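Local coordinates for protein N-acetyl-L-2,4-diaminobutyric acid deacetylase (Ruegeria pomeroyi, PDB 6TWL) that probably removes the acetyl group from N-acetyl-L-2,4-diaminobutyric acid during bacterial ectoine breakdown, as a zinc-dependent deacetylase, at residues A[10-15]-A[38-43]; A[43-48]-A[75-80]; A[281-286]-A[299-304]. All coordinates share one frame; numbering follows the deposited sequence.

Contacts 1 and 2 lie at one end of the chain and share strand 36-45. Contact 3 lies on the opposite side of the chain's centre, with its centre about 48 Å from that of contact 1. Contact 1 lays a loop over one face of the strand through methyl packing. Contact 2 uses the other face with Ile-43 and adds a hydrogen bond from the Asn-45 side-chain amide. Both are partly buried; the exposed parts are residues 13-15 in contact 1 and Gly-46 to Gly-48 and Glu-78 in contact 2. Contact 3 is mostly buried. It is a bulged hairpin pairing built on backbone bonds, with Arg-300 exposed. All three lie away from the zinc-binding residues.

Contact 1: A[10-15]-A[38-43]; sequences IPLDRD and IPLTVI
Ile-10 and Leu-40 form the tight part of this contact. Ile-10 CD1 lies 3.8 Å from Leu-40 CD2, and the two side chains slide past each other in opposite directions. The same methyl also reaches Val-42, with Ile-10 CD1 4.0 Å from Val-42 CG2. The first torsion of Ile-10 (chi1 55°) places CG1 between the backbone N and the carbonyl carbon. From there the extended end of the side chain carries CD1 down to the strand. Leu-12 approaches Val-42 at about a right angle, and its CD2 is 4.1 Å from Val-42 CG2. Val-42 CG2 therefore meets two loop methyls, about a right angle apart. Leu-12 CD2 is 4.4 Å from Leu-40 CD1. The other branch of Val-42 faces backbone, with CG1 4.1 Å from Leu-12 O.

The loose side is toward residues 13-15. These are exposed and do not touch 38-43; Asp-15 instead lies against Lys-44 and Asn-45. Pro-11 points away from the strand, and its CG lies over one face of the Arg-14 guanidinium, offset toward the rim.

The loop joins strand 7-8 to strand 16-24. Leu-12 O accepts a hydrogen bond from Arg-83 NH1, anchoring the loop. Strand 36-45 pairs with strand 16-24 on one side and strand 82-87 on the other. Ile-10 also touches Phe-18 of strand 16-24, and Leu-12 touches Tyr-128 of helix 121-133.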
loop_
_atom_site.group_PDB
_atom_site.type_symbol
_atom_site.label_atom_id
_atom_site.label_comp_id
_atom_site.label_asym_id
_atom_site.label_seq_id
_atom_site.Cartn_x
_atom_site.Cartn_y
_atom_site.Cartn_z
ATOM N N ILE A 10 -20.075 11.544 9.690
ATOM C CA ILE A 10 -19.375 12.663 10.315
ATOM C C ILE A 10 -19.223 13.776 9.284
ATOM O O ILE A 10 -19.503 13.556 8.096
ATOM C CB ILE A 10 -18.007 12.227 10.867
ATOM C CG1 ILE A 10 -17.167 11.571 9.769
ATOM C CG2 ILE A 10 -18.181 11.304 12.065
ATOM C CD1 ILE A 10 -15.748 11.266 10.196
ATOM N N PRO A 11 -18.803 14.980 9.677
ATOM C CA PRO A 11 -18.468 15.997 8.675
ATOM C C PRO A 11 -17.032 15.865 8.194
ATOM O O PRO A 11 -16.112 15.560 8.956
ATOM C CB PRO A 11 -18.672 17.312 9.438
ATOM C CG PRO A 11 -18.365 16.969 10.848
ATOM C CD PRO A 11 -18.758 15.526 11.047
ATOM N N LEU A 12 -16.849 16.084 6.896
ATOM C CA LEU A 12 -15.527 16.115 6.288
ATOM C C LEU A 12 -14.899 17.499 6.333
ATOM O O LEU A 12 -13.716 17.642 6.004
ATOM C CB LEU A 12 -15.614 15.652 4.832
ATOM C CG LEU A 12 -16.494 14.423 4.610
ATOM C CD1 LEU A 12 -16.689 14.152 3.128
ATOM C CD2 LEU A 12 -15.882 13.218 5.305
ATOM N N ASP A 13 -15.659 18.502 6.760
ATOM C CA ASP A 13 -15.365 19.898 6.497
ATOM C C ASP A 13 -15.155 20.726 7.754
ATOM O O ASP A 13 -14.863 21.923 7.647
ATOM C CB ASP A 13 -16.517 20.503 5.689
ATOM C CG ASP A 13 -17.872 20.045 6.203
ATOM O OD1 ASP A 13 -18.354 20.618 7.203
ATOM O OD2 ASP A 13 -18.442 19.091 5.630
ATOM N N ARG A 14 -15.300 20.134 8.934
ATOM C CA ARG A 14 -15.318 20.874 10.184
ATOM C C ARG A 14 -14.064 20.578 10.996
ATOM O O ARG A 14 -13.482 19.493 10.902
ATOM C CB ARG A 14 -16.570 20.530 10.999
ATOM C CG ARG A 14 -17.807 21.315 10.580
ATOM C CD ARG A 14 -19.096 20.638 11.031
ATOM N NE ARG A 14 -19.064 20.260 12.441
ATOM C CZ ARG A 14 -20.076 19.685 13.083
ATOM N NH1 ARG A 14 -21.207 19.423 12.442
ATOM N NH2 ARG A 14 -19.959 19.373 14.366
ATOM N N ASP A 15 -13.653 21.558 11.796
ATOM C CA ASP A 15 -12.451 21.424 12.605
ATOM C C ASP A 15 -12.711 20.539 13.817
ATOM O O ASP A 15 -13.778 20.603 14.435
ATOM C CB ASP A 15 -11.958 22.799 13.057
ATOM C CG ASP A 15 -11.330 23.591 11.928
ATOM O OD1 ASP A 15 -11.679 23.334 10.756
ATOM O OD2 ASP A 15 -10.487 24.467 12.210
ATOM N N ILE A 38 -17.989 1.912 6.203
ATOM C CA ILE A 38 -16.538 1.977 6.102
ATOM C C ILE A 38 -16.039 2.909 7.216
ATOM O O ILE A 38 -16.354 4.102 7.181
ATOM C CB ILE A 38 -16.081 2.480 4.729
ATOM C CG1 ILE A 38 -16.824 1.732 3.622
ATOM C CG2 ILE A 38 -14.579 2.313 4.575
ATOM C CD1 ILE A 38 -16.418 2.164 2.229
ATOM N N PRO A 39 -15.292 2.400 8.191
ATOM C CA PRO A 39 -14.783 3.284 9.248
ATOM C C PRO A 39 -13.817 4.311 8.682
ATOM O O PRO A 39 -13.031 4.025 7.775
ATOM C CB PRO A 39 -14.076 2.319 10.208
ATOM C CG PRO A 39 -14.640 0.963 9.888
ATOM C CD PRO A 39 -14.928 0.996 8.419
ATOM N N LEU A 40 -13.880 5.520 9.229
ATOM C CA LEU A 40 -12.956 6.563 8.822
ATOM C C LEU A 40 -12.845 7.587 9.939
ATOM O O LEU A 40 -13.781 7.785 10.718
ATOM C CB LEU A 40 -13.395 7.232 7.513
ATOM C CG LEU A 40 -14.275 8.484 7.579
ATOM C CD1 LEU A 40 -14.365 9.148 6.217
ATOM C CD2 LEU A 40 -15.658 8.145 8.086
ATOM N N THR A 41 -11.678 8.212 10.015
ATOM C CA THR A 41 -11.424 9.319 10.920
ATOM C C THR A 41 -11.026 10.535 10.098
ATOM O O THR A 41 -10.241 10.425 9.150
ATOM C CB THR A 41 -10.321 8.970 11.928
ATOM O OG1 THR A 41 -10.807 7.989 12.855
ATOM C CG2 THR A 41 -9.874 10.208 12.693
ATOM N N VAL A 42 -11.589 11.690 10.440
ATOM C CA VAL A 42 -11.206 12.958 9.835
ATOM C C VAL A 42 -10.708 13.876 10.939
ATOM O O VAL A 42 -11.395 14.074 11.948
ATOM C CB VAL A 42 -12.367 13.606 9.061
ATOM C CG1 VAL A 42 -11.952 14.975 8.540
ATOM C CG2 VAL A 42 -12.803 12.711 7.912
ATOM N N ILE A 43 -9.509 14.419 10.753
ATOM C CA ILE A 43 -8.919 15.388 11.665
ATOM C C ILE A 43 -8.577 16.615 10.838
ATOM O O ILE A 43 -7.698 16.560 9.968
ATOM C CB ILE A 43 -7.676 14.830 12.370
ATOM C CG1 ILE A 43 -8.035 13.544 13.112
ATOM C CG2 ILE A 43 -7.089 15.859 13.324
ATOM C CD1 ILE A 43 -6.859 12.869 13.729
#

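Contact 2: A[43-48]-A[75-80]; sequences IKNGAG and TSAEDV
Ile-43 and Val-80 supply the apolar part of this contact. Ile-43 CG2 is 3.6 Å from Val-80 CG2, and the side chains cross at about a right angle. Ala-77 adds its methyl, 4.2 Å from Asn-45 CB.

The other branch of Ile-43 reaches Thr-75, the first residue after helix 63-74. There CD1 of Ile-43 lies 3.0 Å from Thr-75 OG1, a short van der Waals contact of methyl with hydroxyl oxygen.

One polar bond joins the segments. Asn-45 ND2 donates to Val-80 O at 3.1 Å, with an N-H...O angle of 152°. The acceptor lies close to the amide plane. CG of Asn-45 is anti to the backbone N (chi1 -172°), which swings the amide across to the turn. Ala-77 O is also near ND2, but the angle is poor for a bond. That carbonyl instead accepts Val-80 N, at 2.8 Å.

Within the turn, Ser-76 N donates to Asp-79 OD1. Asp-79 OD2 forms a salt bridge with Lys-239.

The chemistry implies two kinds of hold: the buried side rests on aliphatic packing, while near the surface a single side-chain hydrogen bond ties the turn to the strand end, beside the backbone pairing of Asn-45 with Gly-82.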
loop_
_atom_site.group_PDB
_atom_site.type_symbol
_atom_site.label_atom_id
_atom_site.label_comp_id
_atom_site.label_asym_id
_atom_site.label_seq_id
_atom_site.Cartn_x
_atom_site.Cartn_y
_atom_site.Cartn_z
ATOM N N ILE A 43 -9.509 14.419 10.753
ATOM C CA ILE A 43 -8.919 15.388 11.665
ATOM C C ILE A 43 -8.577 16.615 10.838
ATOM O O ILE A 43 -7.698 16.560 9.968
ATOM C CB ILE A 43 -7.676 14.830 12.370
ATOM C CG1 ILE A 43 -8.035 13.544 13.112
ATOM C CG2 ILE A 43 -7.089 15.859 13.324
ATOM C CD1 ILE A 43 -6.859 12.869 13.729
ATOM N N LYS A 44 -9.278 17.716 11.088
ATOM C CA LYS A 44 -9.040 18.961 10.377
ATOM C C LYS A 44 -8.839 20.084 11.381
ATOM O O LYS A 44 -9.472 20.107 12.442
ATOM C CB LYS A 44 -10.193 19.305 9.425
ATOM C CG LYS A 44 -10.018 20.648 8.720
ATOM C CD LYS A 44 -11.275 21.100 8.005
ATOM C CE LYS A 44 -10.953 22.170 6.968
ATOM N NZ LYS A 44 -10.483 21.581 5.679
ATOM N N ASN A 45 -7.947 21.010 11.039
ATOM C CA ASN A 45 -7.649 22.152 11.886
ATOM C C ASN A 45 -6.940 23.198 11.044
ATOM O O ASN A 45 -6.148 22.854 10.163
ATOM C CB ASN A 45 -6.779 21.745 13.079
ATOM C CG ASN A 45 -6.620 22.858 14.089
ATOM O OD1 ASN A 45 -7.602 23.444 14.545
ATOM N ND2 ASN A 45 -5.376 23.161 14.445
ATOM N N GLY A 46 -7.232 24.467 11.317
ATOM C CA GLY A 46 -6.611 25.571 10.617
ATOM C C GLY A 46 -6.719 25.424 9.114
ATOM O O GLY A 46 -7.718 24.938 8.572
ATOM N N ALA A 47 -5.660 25.838 8.425
ATOM C CA ALA A 47 -5.604 25.809 6.972
ATOM C C ALA A 47 -4.410 24.987 6.509
ATOM O O ALA A 47 -3.323 25.069 7.092
ATOM C CB ALA A 47 -5.521 27.226 6.392
ATOM N N GLY A 48 -4.623 24.186 5.468
ATOM C CA GLY A 48 -3.553 23.436 4.856
ATOM C C GLY A 48 -4.054 22.374 3.898
ATOM O O GLY A 48 -5.255 22.261 3.626
ATOM N N THR A 75 -3.654 11.446 17.418
ATOM C CA THR A 75 -3.380 12.758 16.845
ATOM C C THR A 75 -4.510 13.719 17.186
ATOM O O THR A 75 -5.679 13.443 16.894
ATOM C CB THR A 75 -3.190 12.661 15.333
ATOM O OG1 THR A 75 -4.206 11.817 14.782
ATOM C CG2 THR A 75 -1.835 12.067 15.023
ATOM N N SER A 76 -4.159 14.841 17.804
ATOM C CA SER A 76 -5.133 15.858 18.155
ATOM C C SER A 76 -5.270 16.877 17.027
ATOM O O SER A 76 -4.473 16.921 16.086
ATOM C CB SER A 76 -4.744 16.550 19.463
ATOM O OG SER A 76 -3.535 17.272 19.333
ATOM N N ALA A 77 -6.314 17.701 17.129
ATOM C CA ALA A 77 -6.545 18.740 16.131
ATOM C C ALA A 77 -5.421 19.768 16.142
ATOM O O ALA A 77 -4.902 20.148 15.088
ATOM C CB ALA A 77 -7.895 19.413 16.376
ATOM N N GLU A 78 -5.029 20.224 17.336
ATOM C CA GLU A 78 -3.937 21.184 17.474
ATOM C C GLU A 78 -2.678 20.743 16.735
ATOM O O GLU A 78 -1.835 21.585 16.406
ATOM C CB GLU A 78 -3.624 21.403 18.962
ATOM C CG GLU A 78 -2.594 22.493 19.248
ATOM C CD GLU A 78 -2.403 22.749 20.733
ATOM O OE1 GLU A 78 -2.889 21.937 21.548
ATOM O OE2 GLU A 78 -1.761 23.761 21.086
ATOM N N ASP A 79 -2.531 19.443 16.460
ATOM C CA ASP A 79 -1.352 18.959 15.757
ATOM C C ASP A 79 -1.432 19.118 14.245
ATOM O O ASP A 79 -0.403 18.988 13.572
ATOM C CB ASP A 79 -1.078 17.491 16.097
ATOM C CG ASP A 79 -1.231 17.191 17.579
ATOM O OD1 ASP A 79 -1.882 16.185 17.927
ATOM O OD2 ASP A 79 -0.710 17.977 18.402
ATOM N N VAL A 80 -2.605 19.399 13.694
ATOM C CA VAL A 80 -2.819 19.362 12.254
ATOM C C VAL A 80 -2.976 20.781 11.728
ATOM O O VAL A 80 -3.604 21.632 12.369
ATOM C CB VAL A 80 -4.042 18.489 11.912
ATOM C CG1 VAL A 80 -4.313 18.488 10.416
ATOM C CG2 VAL A 80 -3.813 17.073 12.414
#

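Contact 3: A[281-286]-A[299-304]; sequences DLLARV and YRARRA
Tyr-299 turns CG away from its carbonyl carbon (chi1 -70°), which brings the ring edge to Val-286. Val-286 CG2 lies 3.5 Å from Tyr-299 CE2, near the ring plane. Arg-300 has a similar first torsion (chi1 -71°) and then runs extended to NE. Leu-282 takes the other course, with CG anti to the backbone N (chi1 -172°). Its CD1 thus sits 4.0 Å above the plane of the Arg-300 guanidinium, over its centre. The polar ends are held elsewhere: Arg-300 NH2 forms a salt bridge with Glu-298 and NH1 a hydrogen bond with Gly-280 O, and Tyr-299 OH accepts from Glu-262 N.

Backbone bonds pair the strands. Tyr-299 N donates to Ala-284 O at 3.1 Å. In return Tyr-299 O accepts Leu-283 N at 2.7 Å and, weakly, Ala-284 N at 3.3 Å. Beyond them Ala-301 N reaches Asp-281 O at 2.9 Å. Leu-283 CG packs 4.1 Å from Ala-301 CB.

Leu-282 and Arg-300 lie on one face of the sheet, Ala-284 and Tyr-299 on the other. Tyr-299 and Ala-284 both touch Val-322 of strand 321-326. Two residues, Leu-283 and Ala-284, face Tyr-299: this is a classic beta bulge in an antiparallel hairpin.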
loop_
_atom_site.group_PDB
_atom_site.type_symbol
_atom_site.label_atom_id
_atom_site.label_comp_id
_atom_site.label_asym_id
_atom_site.label_seq_id
_atom_site.Cartn_x
_atom_site.Cartn_y
_atom_site.Cartn_z
ATOM N N ASP A 281 23.095 -16.694 -9.662
ATOM C CA ASP A 281 23.110 -17.252 -8.317
ATOM C C ASP A 281 21.818 -18.010 -8.034
ATOM O O ASP A 281 20.763 -17.724 -8.607
ATOM C CB ASP A 281 23.297 -16.151 -7.275
ATOM C CG ASP A 281 24.713 -15.615 -7.232
ATOM O OD1 ASP A 281 25.557 -16.084 -8.025
ATOM O OD2 ASP A 281 24.980 -14.720 -6.402
ATOM N N LEU A 282 21.908 -18.980 -7.128
ATOM C CA LEU A 282 20.763 -19.799 -6.752
ATOM C C LEU A 282 19.888 -19.039 -5.760
ATOM O O LEU A 282 20.355 -18.647 -4.686
ATOM C CB LEU A 282 21.237 -21.121 -6.154
ATOM C CG LEU A 282 20.172 -22.179 -5.879
ATOM C CD1 LEU A 282 19.589 -22.659 -7.186
ATOM C CD2 LEU A 282 20.759 -23.342 -5.095
ATOM N N LEU A 283 18.620 -18.828 -6.122
ATOM C CA LEU A 283 17.673 -18.153 -5.242
ATOM C C LEU A 283 16.953 -19.117 -4.307
ATOM O O LEU A 283 16.784 -18.817 -3.120
ATOM C CB LEU A 283 16.628 -17.389 -6.059
ATOM C CG LEU A 283 17.040 -16.197 -6.922
ATOM C CD1 LEU A 283 15.889 -15.817 -7.840
ATOM C CD2 LEU A 283 17.447 -15.020 -6.054
ATOM N N ALA A 284 16.525 -20.268 -4.818
ATOM C CA ALA A 284 15.640 -21.141 -4.064
ATOM C C ALA A 284 15.665 -22.537 -4.662
ATOM O O ALA A 284 16.029 -22.732 -5.826
ATOM C CB ALA A 284 14.207 -20.598 -4.044
ATOM N N ARG A 285 15.274 -23.507 -3.838
ATOM C CA ARG A 285 15.057 -24.883 -4.258
ATOM C C ARG A 285 13.625 -25.283 -3.939
ATOM O O ARG A 285 13.051 -24.849 -2.936
ATOM C CB ARG A 285 16.016 -25.852 -3.557
ATOM C CG ARG A 285 17.439 -25.834 -4.068
ATOM C CD ARG A 285 18.313 -26.740 -3.215
ATOM N NE ARG A 285 19.730 -26.579 -3.516
ATOM C CZ ARG A 285 20.701 -26.725 -2.621
ATOM N NH1 ARG A 285 20.408 -27.034 -1.365
ATOM N NH2 ARG A 285 21.967 -26.558 -2.980
ATOM N N VAL A 286 13.053 -26.123 -4.794
ATOM C CA VAL A 286 11.703 -26.641 -4.608
ATOM C C VAL A 286 11.798 -28.159 -4.570
ATOM O O VAL A 286 12.097 -28.796 -5.588
ATOM C CB VAL A 286 10.745 -26.168 -5.708
ATOM C CG1 VAL A 286 9.370 -26.773 -5.500
ATOM C CG2 VAL A 286 10.657 -24.653 -5.706
ATOM N N TYR A 299 16.012 -22.519 -8.875
ATOM C CA TYR A 299 15.565 -21.252 -9.438
ATOM C C TYR A 299 16.654 -20.217 -9.214
ATOM O O TYR A 299 17.044 -19.961 -8.070
ATOM C CB TYR A 299 14.240 -20.810 -8.815
ATOM C CG TYR A 299 13.095 -21.688 -9.250
ATOM C CD1 TYR A 299 12.481 -21.494 -10.478
ATOM C CD2 TYR A 299 12.646 -22.728 -8.449
ATOM C CE1 TYR A 299 11.443 -22.300 -10.892
ATOM C CE2 TYR A 299 11.606 -23.541 -8.855
ATOM C CZ TYR A 299 11.008 -23.321 -10.077
ATOM O OH TYR A 299 9.971 -24.126 -10.487
ATOM N N ARG A 300 17.141 -19.627 -10.301
ATOM C CA ARG A 300 18.322 -18.783 -10.267
ATOM C C ARG A 300 17.989 -17.367 -10.718
ATOM O O ARG A 300 17.046 -17.144 -11.482
ATOM C CB ARG A 300 19.436 -19.375 -11.139
ATOM C CG ARG A 300 20.040 -20.633 -10.537
ATOM C CD ARG A 300 21.060 -21.293 -11.444
ATOM N NE ARG A 300 21.515 -22.557 -10.873
ATOM C CZ ARG A 300 22.456 -22.658 -9.938
ATOM N NH1 ARG A 300 23.051 -21.567 -9.473
ATOM N NH2 ARG A 300 22.804 -23.848 -9.471
ATOM N N ALA A 301 18.776 -16.413 -10.227
ATOM C CA ALA A 301 18.538 -15.008 -10.527
ATOM C C ALA A 301 18.855 -14.710 -11.987
ATOM O O ALA A 301 19.882 -15.149 -12.516
ATOM C CB ALA A 301 19.383 -14.122 -9.613
ATOM N N ARG A 302 17.968 -13.962 -12.640
ATOM C CA ARG A 302 18.178 -13.533 -14.014
ATOM C C ARG A 302 18.797 -12.145 -14.115
ATOM O O ARG A 302 19.203 -11.745 -15.213
ATOM C CB ARG A 302 16.854 -13.566 -14.788
ATOM C CG ARG A 302 16.217 -14.947 -14.851
ATOM C CD ARG A 302 14.972 -14.955 -15.727
ATOM N NE ARG A 302 15.248 -14.509 -17.092
ATOM C CZ ARG A 302 15.856 -15.246 -18.016
ATOM N NH1 ARG A 302 16.259 -16.479 -17.734
ATOM N NH2 ARG A 302 16.062 -14.751 -19.229
ATOM N N ARG A 303 18.876 -11.406 -13.008
ATOM C CA ARG A 303 19.528 -10.104 -12.968
ATOM C C ARG A 303 20.217 -9.927 -11.626
ATOM O O ARG A 303 19.778 -10.471 -10.609
ATOM C CB ARG A 303 18.548 -8.944 -13.170
ATOM C CG ARG A 303 17.782 -8.977 -14.458
ATOM C CD ARG A 303 17.055 -7.668 -14.684
ATOM N NE ARG A 303 17.891 -6.520 -14.364
ATOM C CZ ARG A 303 18.059 -5.481 -15.174
ATOM N NH1 ARG A 303 17.447 -5.453 -16.350
ATOM N NH2 ARG A 303 18.839 -4.474 -14.810
ATOM N N ALA A 304 21.288 -9.140 -11.630
ATOM C CA ALA A 304 21.992 -8.823 -10.400
ATOM C C ALA A 304 21.310 -7.668 -9.674
ATOM O O ALA A 304 20.754 -6.756 -10.292
ATOM C CB ALA A 304 23.452 -8.474 -10.687
#